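Uncharacterized oxidoreductase yvaA (Bacillus subtilis subsp. subtilis, PDB 3GDO) catalyses the reversible NADPH-dependent reduction of scyllo-inosose to scyllo-inositol and cannot use NADH in place of NADPH. Local coordinates at residues 328-331 with 332-336; 180-183 with 184-187. One frame throughout, in Å; residues are numbered along the deposited sequence.

Contact 1 of 2, residues 328-331 with 332-336; sequences NVIR and IIEAA
I332 takes up the carbonyl of N328 through its backbone N, the first of four successive i to i+4 bonds, donated by I332 to A335, that make residues 328-335 a regular stretch of the alpha-helix 323-342 in the C-terminal alpha/beta domain of this Gfo/Idh/MocA-family enzyme. Its CG1 also lies against N328 O, at 3.4 Å, and the side chain of I332 packs on P193, V196 of strand 195-201 and L215 and L217 of strand 212-219. I333 follows one step on, its N bonded to V329 O at 2.9 Å. Its CG1 stands beside its own backbone N (chi1 -72°), which folds the side chain back along the previous turn and sets CG1 3.4 Å from V329 O. From there the chain runs on to CD1, which meets V329 CG1 at 4.1 Å as the two side chains lie side by side and point the same way; I330 CD1 approaches I333 CD1 a little less closely. E334 N reaches I330 O nearly along the C=O axis. The carboxylate of E334, at the end of an extended chain, has its OE2 4.1 Å from I330 CG2, but the polar partner of OE2 is the backbone N of A102, so the glutamate ties this helix to the start of helix 102-115. A335 N bonds to R331 O, with the methyl CB of A335 resting 3.5 Å from the same oxygen. The side chain of R331, bent in its middle, turns back toward the start of the helix, where its guanidinium is engaged by E324 and E106 in salt bridges and R331 NE gives a bond of 3.0 Å to N328 OD1, the acceptor standing 21° out of the guanidinium plane.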
ATOM      1  N   ASN B 328     -12.048 -19.715   7.944  1.00 32.85           N
ATOM      2  CA  ASN B 328     -11.889 -18.938   6.711  1.00 34.48           C
ATOM      3  C   ASN B 328     -10.594 -18.105   6.673  1.00 33.13           C
ATOM      4  O   ASN B 328      -9.981 -17.942   5.609  1.00 33.51           O
ATOM      5  CB  ASN B 328     -13.118 -18.075   6.401  1.00 33.89           C
ATOM      6  CG  ASN B 328     -14.223 -18.877   5.740  1.00 36.27           C
ATOM      7  OD1 ASN B 328     -13.965 -19.904   5.133  1.00 34.59           O
ATOM      8  ND2 ASN B 328     -15.461 -18.434   5.906  1.00 35.86           N
ATOM      9  N   VAL B 329     -10.192 -17.629   7.844  1.00 32.75           N
ATOM     10  CA  VAL B 329      -8.916 -16.885   8.037  1.00 31.31           C
ATOM     11  C   VAL B 329      -7.746 -17.755   7.668  1.00 32.05           C
ATOM     12  O   VAL B 329      -6.839 -17.333   6.926  1.00 32.57           O
ATOM     13  CB  VAL B 329      -8.758 -16.424   9.486  1.00 30.68           C
ATOM     14  CG1 VAL B 329      -7.400 -15.694   9.705  1.00 29.77           C
ATOM     15  CG2 VAL B 329      -9.891 -15.523   9.826  1.00 27.49           C
ATOM     16  N   ILE B 330      -7.778 -18.982   8.171  1.00 30.66           N
ATOM     17  CA  ILE B 330      -6.732 -19.953   7.865  1.00 31.36           C
ATOM     18  C   ILE B 330      -6.709 -20.285   6.399  1.00 30.36           C
ATOM     19  O   ILE B 330      -5.660 -20.422   5.823  1.00 31.60           O
ATOM     20  CB  ILE B 330      -6.872 -21.251   8.717  1.00 31.00           C
ATOM     21  CG1 ILE B 330      -6.897 -20.913  10.220  1.00 31.43           C
ATOM     22  CG2 ILE B 330      -5.744 -22.209   8.414  1.00 31.35           C
ATOM     23  CD1 ILE B 330      -5.802 -19.857  10.679  1.00 36.12           C
ATOM     24  N   ARG B 331      -7.883 -20.381   5.787  1.00 31.96           N
ATOM     25  CA  ARG B 331      -7.992 -20.600   4.350  1.00 32.56           C
ATOM     26  C   ARG B 331      -7.291 -19.487   3.555  1.00 31.79           C
ATOM     27  O   ARG B 331      -6.612 -19.752   2.554  1.00 29.88           O
ATOM     28  CB  ARG B 331      -9.471 -20.660   3.933  1.00 32.77           C
ATOM     29  CG  ARG B 331     -10.145 -21.998   4.255  1.00 37.52           C
ATOM     30  CD  ARG B 331     -11.222 -22.337   3.227  1.00 46.22           C
ATOM     31  NE  ARG B 331     -12.529 -22.264   3.859  1.00 52.93           N
ATOM     32  CZ  ARG B 331     -13.108 -23.290   4.484  1.00 55.37           C
ATOM     33  NH1 ARG B 331     -12.486 -24.471   4.544  1.00 56.34           N
ATOM     34  NH2 ARG B 331     -14.307 -23.131   5.061  1.00 55.55           N
ATOM     35  N   ILE B 332      -7.461 -18.237   4.001  1.00 29.89           N
ATOM     36  CA  ILE B 332      -6.823 -17.127   3.283  1.00 29.65           C
ATOM     37  C   ILE B 332      -5.333 -17.196   3.508  1.00 29.72           C
ATOM     38  O   ILE B 332      -4.573 -16.962   2.572  1.00 30.29           O
ATOM     39  CB  ILE B 332      -7.325 -15.739   3.759  1.00 30.28           C
ATOM     40  CG1 ILE B 332      -8.798 -15.580   3.427  1.00 29.23           C
ATOM     41  CG2 ILE B 332      -6.461 -14.563   3.107  1.00 29.24           C
ATOM     42  CD1 ILE B 332      -9.097 -15.698   1.948  1.00 27.75           C
ATOM     43  N   ILE B 333      -4.917 -17.520   4.744  1.00 30.26           N
ATOM     44  CA  ILE B 333      -3.486 -17.623   5.072  1.00 30.61           C
ATOM     45  C   ILE B 333      -2.782 -18.703   4.221  1.00 31.42           C
ATOM     46  O   ILE B 333      -1.723 -18.440   3.656  1.00 30.93           O
ATOM     47  CB  ILE B 333      -3.260 -17.828   6.581  1.00 29.85           C
ATOM     48  CG1 ILE B 333      -3.581 -16.527   7.330  1.00 30.29           C
ATOM     49  CG2 ILE B 333      -1.855 -18.189   6.879  1.00 29.65           C
ATOM     50  CD1 ILE B 333      -3.559 -16.711   8.807  1.00 31.29           C
ATOM     51  N   GLU B 334      -3.407 -19.876   4.069  1.00 32.13           N
ATOM     52  CA  GLU B 334      -2.813 -20.971   3.273  1.00 33.39           C
ATOM     53  C   GLU B 334      -2.730 -20.645   1.806  1.00 32.34           C
ATOM     54  O   GLU B 334      -1.744 -20.981   1.139  1.00 34.22           O
ATOM     55  CB  GLU B 334      -3.582 -22.307   3.478  1.00 34.13           C
ATOM     56  CG  GLU B 334      -3.268 -22.996   4.820  1.00 37.20           C
ATOM     57  CD  GLU B 334      -3.870 -24.441   4.951  1.00 43.69           C
ATOM     58  OE1 GLU B 334      -3.095 -25.426   4.928  1.00 47.44           O
ATOM     59  OE2 GLU B 334      -5.106 -24.584   5.082  1.00 44.12           O
ATOM     60  N   ALA B 335      -3.744 -19.964   1.297  1.00 32.28           N
ATOM     61  CA  ALA B 335      -3.750 -19.541  -0.113  1.00 32.28           C
ATOM     62  C   ALA B 335      -2.684 -18.461  -0.406  1.00 31.73           C
ATOM     63  O   ALA B 335      -2.056 -18.466  -1.459  1.00 30.79           O
ATOM     64  CB  ALA B 335      -5.149 -19.038  -0.534  1.00 31.64           C
ATOM     65  N   ALA B 336      -2.509 -17.544   0.535  1.00 31.70           N
ATOM     66  CA  ALA B 336      -1.394 -16.568   0.478  1.00 31.59           C
ATOM     67  C   ALA B 336      -0.043 -17.264   0.412  1.00 31.50           C
ATOM     68  O   ALA B 336       0.816 -16.868  -0.375  1.00 31.80           O
ATOM     69  CB  ALA B 336      -1.422 -15.642   1.705  1.00 30.87           C
TER

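Contact 2 of 2, residues 180-183 with 184-187; sequences SHII and DQTL
T186 and I182 meet through a doubly used carbonyl: I182 O accepts the backbone N of T186 at 3.1 Å and, more tightly, its hydroxyl OG1 at 2.7 Å. The threonine side chain is folded back along helix 174-190, OG1 lying beside its own backbone N (chi1 -48°), so that the hydroxyl donates one turn back, as serines and threonines often do within helices. A valine here would probably leave I182 O without its second protein donor and place a methyl where the hydroxyl now bonds. Q185 and I182 run across one another at a slant, Q185 OE1 coming 4.1 Å from I182 CG2; a water donates to both I182 O and Q185 OE1, bridging them, while Y239 OH and the carbonyl of R125 engage the two ends of the amide. I183 and L187, by contrast, lie side by side and point the same way, with I183 CG2 4.0 Å from L187 CD1. D184 sends its carboxylate away from the preceding turn; OD2 forms a salt bridge with R126 and takes a bond from a second water, which also donates to H181 O at 2.9 Å. Around this part of the helix, I182, I183 and T186 lean on L226 of strand 222-228, L187 meets Y219 of strand 212-219, and S180 and I183 pack on helix 323-342.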
ATOM      1  N   SER B 180      -3.497 -12.481  10.607  1.00 29.52           N
ATOM      2  CA  SER B 180      -4.774 -13.111  10.953  1.00 30.11           C
ATOM      3  C   SER B 180      -5.802 -12.082  11.441  1.00 29.93           C
ATOM      4  O   SER B 180      -6.961 -12.109  11.041  1.00 31.13           O
ATOM      5  CB  SER B 180      -4.586 -14.298  11.928  1.00 29.99           C
ATOM      6  OG  SER B 180      -4.075 -13.892  13.175  1.00 31.13           O
ATOM      7  N   HIS B 181      -5.363 -11.121  12.233  1.00 29.88           N
ATOM      8  CA  HIS B 181      -6.269 -10.078  12.732  1.00 29.57           C
ATOM      9  C   HIS B 181      -6.904  -9.205  11.632  1.00 29.53           C
ATOM     10  O   HIS B 181      -8.086  -8.853  11.718  1.00 30.20           O
ATOM     11  CB  HIS B 181      -5.526  -9.145  13.672  1.00 29.79           C
ATOM     12  CG  HIS B 181      -5.158  -9.754  14.984  1.00 32.72           C
ATOM     13  ND1 HIS B 181      -6.096 -10.197  15.894  1.00 34.77           N
ATOM     14  CD2 HIS B 181      -3.947  -9.956  15.561  1.00 31.75           C
ATOM     15  CE1 HIS B 181      -5.479 -10.646  16.976  1.00 33.95           C
ATOM     16  NE2 HIS B 181      -4.173 -10.533  16.788  1.00 35.66           N
ATOM     17  N   ILE B 182      -6.112  -8.793  10.645  1.00 28.44           N
ATOM     18  CA  ILE B 182      -6.622  -7.845   9.649  1.00 28.58           C
ATOM     19  C   ILE B 182      -7.324  -8.570   8.498  1.00 29.52           C
ATOM     20  O   ILE B 182      -8.198  -8.009   7.837  1.00 28.98           O
ATOM     21  CB  ILE B 182      -5.505  -6.829   9.196  1.00 30.52           C
ATOM     22  CG1 ILE B 182      -4.278  -7.545   8.607  1.00 25.29           C
ATOM     23  CG2 ILE B 182      -5.058  -5.975  10.400  1.00 26.51           C
ATOM     24  CD1 ILE B 182      -3.284  -6.536   7.880  1.00 28.61           C
ATOM     25  N   ILE B 183      -6.965  -9.848   8.309  1.00 30.20           N
ATOM     26  CA  ILE B 183      -7.699 -10.750   7.435  1.00 31.15           C
ATOM     27  C   ILE B 183      -9.119 -10.978   7.995  1.00 31.35           C
ATOM     28  O   ILE B 183     -10.108 -10.912   7.259  1.00 32.00           O
ATOM     29  CB  ILE B 183      -6.954 -12.086   7.285  1.00 30.63           C
ATOM     30  CG1 ILE B 183      -5.722 -11.909   6.394  1.00 31.32           C
ATOM     31  CG2 ILE B 183      -7.879 -13.202   6.703  1.00 32.45           C
ATOM     32  CD1 ILE B 183      -4.755 -13.152   6.430  1.00 29.69           C
ATOM     33  N   ASP B 184      -9.223 -11.213   9.294  1.00 31.41           N
ATOM     34  CA  ASP B 184     -10.523 -11.485   9.918  1.00 32.12           C
ATOM     35  C   ASP B 184     -11.436 -10.281   9.727  1.00 32.75           C
ATOM     36  O   ASP B 184     -12.653 -10.417   9.408  1.00 32.66           O
ATOM     37  CB  ASP B 184     -10.372 -11.806  11.426  1.00 31.94           C
ATOM     38  CG  ASP B 184     -11.737 -11.991  12.139  1.00 34.04           C
ATOM     39  OD1 ASP B 184     -12.391 -13.029  11.903  1.00 30.35           O
ATOM     40  OD2 ASP B 184     -12.165 -11.097  12.940  1.00 34.91           O
ATOM     41  N   GLN B 185     -10.855  -9.096   9.917  1.00 32.31           N
ATOM     42  CA  GLN B 185     -11.611  -7.855   9.789  1.00 30.82           C
ATOM     43  C   GLN B 185     -12.151  -7.734   8.370  1.00 30.95           C
ATOM     44  O   GLN B 185     -13.331  -7.401   8.157  1.00 28.24           O
ATOM     45  CB  GLN B 185     -10.719  -6.669  10.107  1.00 29.91           C
ATOM     46  CG  GLN B 185     -10.448  -6.522  11.602  1.00 31.70           C
ATOM     47  CD  GLN B 185      -9.615  -5.291  11.961  1.00 32.79           C
ATOM     48  OE1 GLN B 185      -8.928  -4.719  11.124  1.00 32.86           O
ATOM     49  NE2 GLN B 185      -9.691  -4.877  13.211  1.00 31.94           N
ATOM     50  N   THR B 186     -11.281  -8.038   7.405  1.00 30.40           N
ATOM     51  CA  THR B 186     -11.631  -7.945   5.984  1.00 31.69           C
ATOM     52  C   THR B 186     -12.732  -8.931   5.624  1.00 32.25           C
ATOM     53  O   THR B 186     -13.676  -8.569   4.884  1.00 32.78           O
ATOM     54  CB  THR B 186     -10.414  -8.176   5.046  1.00 31.06           C
ATOM     55  OG1 THR B 186      -9.306  -7.368   5.491  1.00 31.77           O
ATOM     56  CG2 THR B 186     -10.768  -7.815   3.635  1.00 28.57           C
ATOM     57  N   LEU B 187     -12.596 -10.178   6.100  1.00 32.95           N
ATOM     58  CA  LEU B 187     -13.624 -11.212   5.858  1.00 32.74           C
ATOM     59  C   LEU B 187     -14.927 -10.773   6.523  1.00 33.76           C
ATOM     60  O   LEU B 187     -15.994 -10.915   5.946  1.00 34.38           O
ATOM     61  CB  LEU B 187     -13.177 -12.544   6.398  1.00 32.40           C
ATOM     62  CG  LEU B 187     -11.936 -13.135   5.698  1.00 31.68           C
ATOM     63  CD1 LEU B 187     -11.682 -14.505   6.242  1.00 31.18           C
ATOM     64  CD2 LEU B 187     -12.035 -13.136   4.208  1.00 33.52           C
TER
HETATM   65  O   HOH W   1     -10.214  -9.389  13.649  1.00 32.25           O
HETATM   66  O   HOH W   2      -8.455  -5.151   8.255  1.00 28.73           O

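Contacts 1 and 2 are both two-turn pieces of helix in the largely buried interior of the C-terminal domain, but contact 2 lies deeper, its centre about 8 Å from the centre of the chain, against about 14 Å for the centre of contact 1, and with seven of its eight touching residues buried against five of eight. Their helices pack directly on each other and share L215 of the mixed sheet: I333 CG1 lies 3.7 Å from I183 CD1. Polar groups are handled differently. In contact 1, R331 by a salt bridge to E106 and E334 by a hydrogen bond to A102 N reach helix 102-115; in contact 2 the T186 hydroxyl and two waters donate to backbone carbonyls, while D184 and Q185 also reach R126, Y239 and R125.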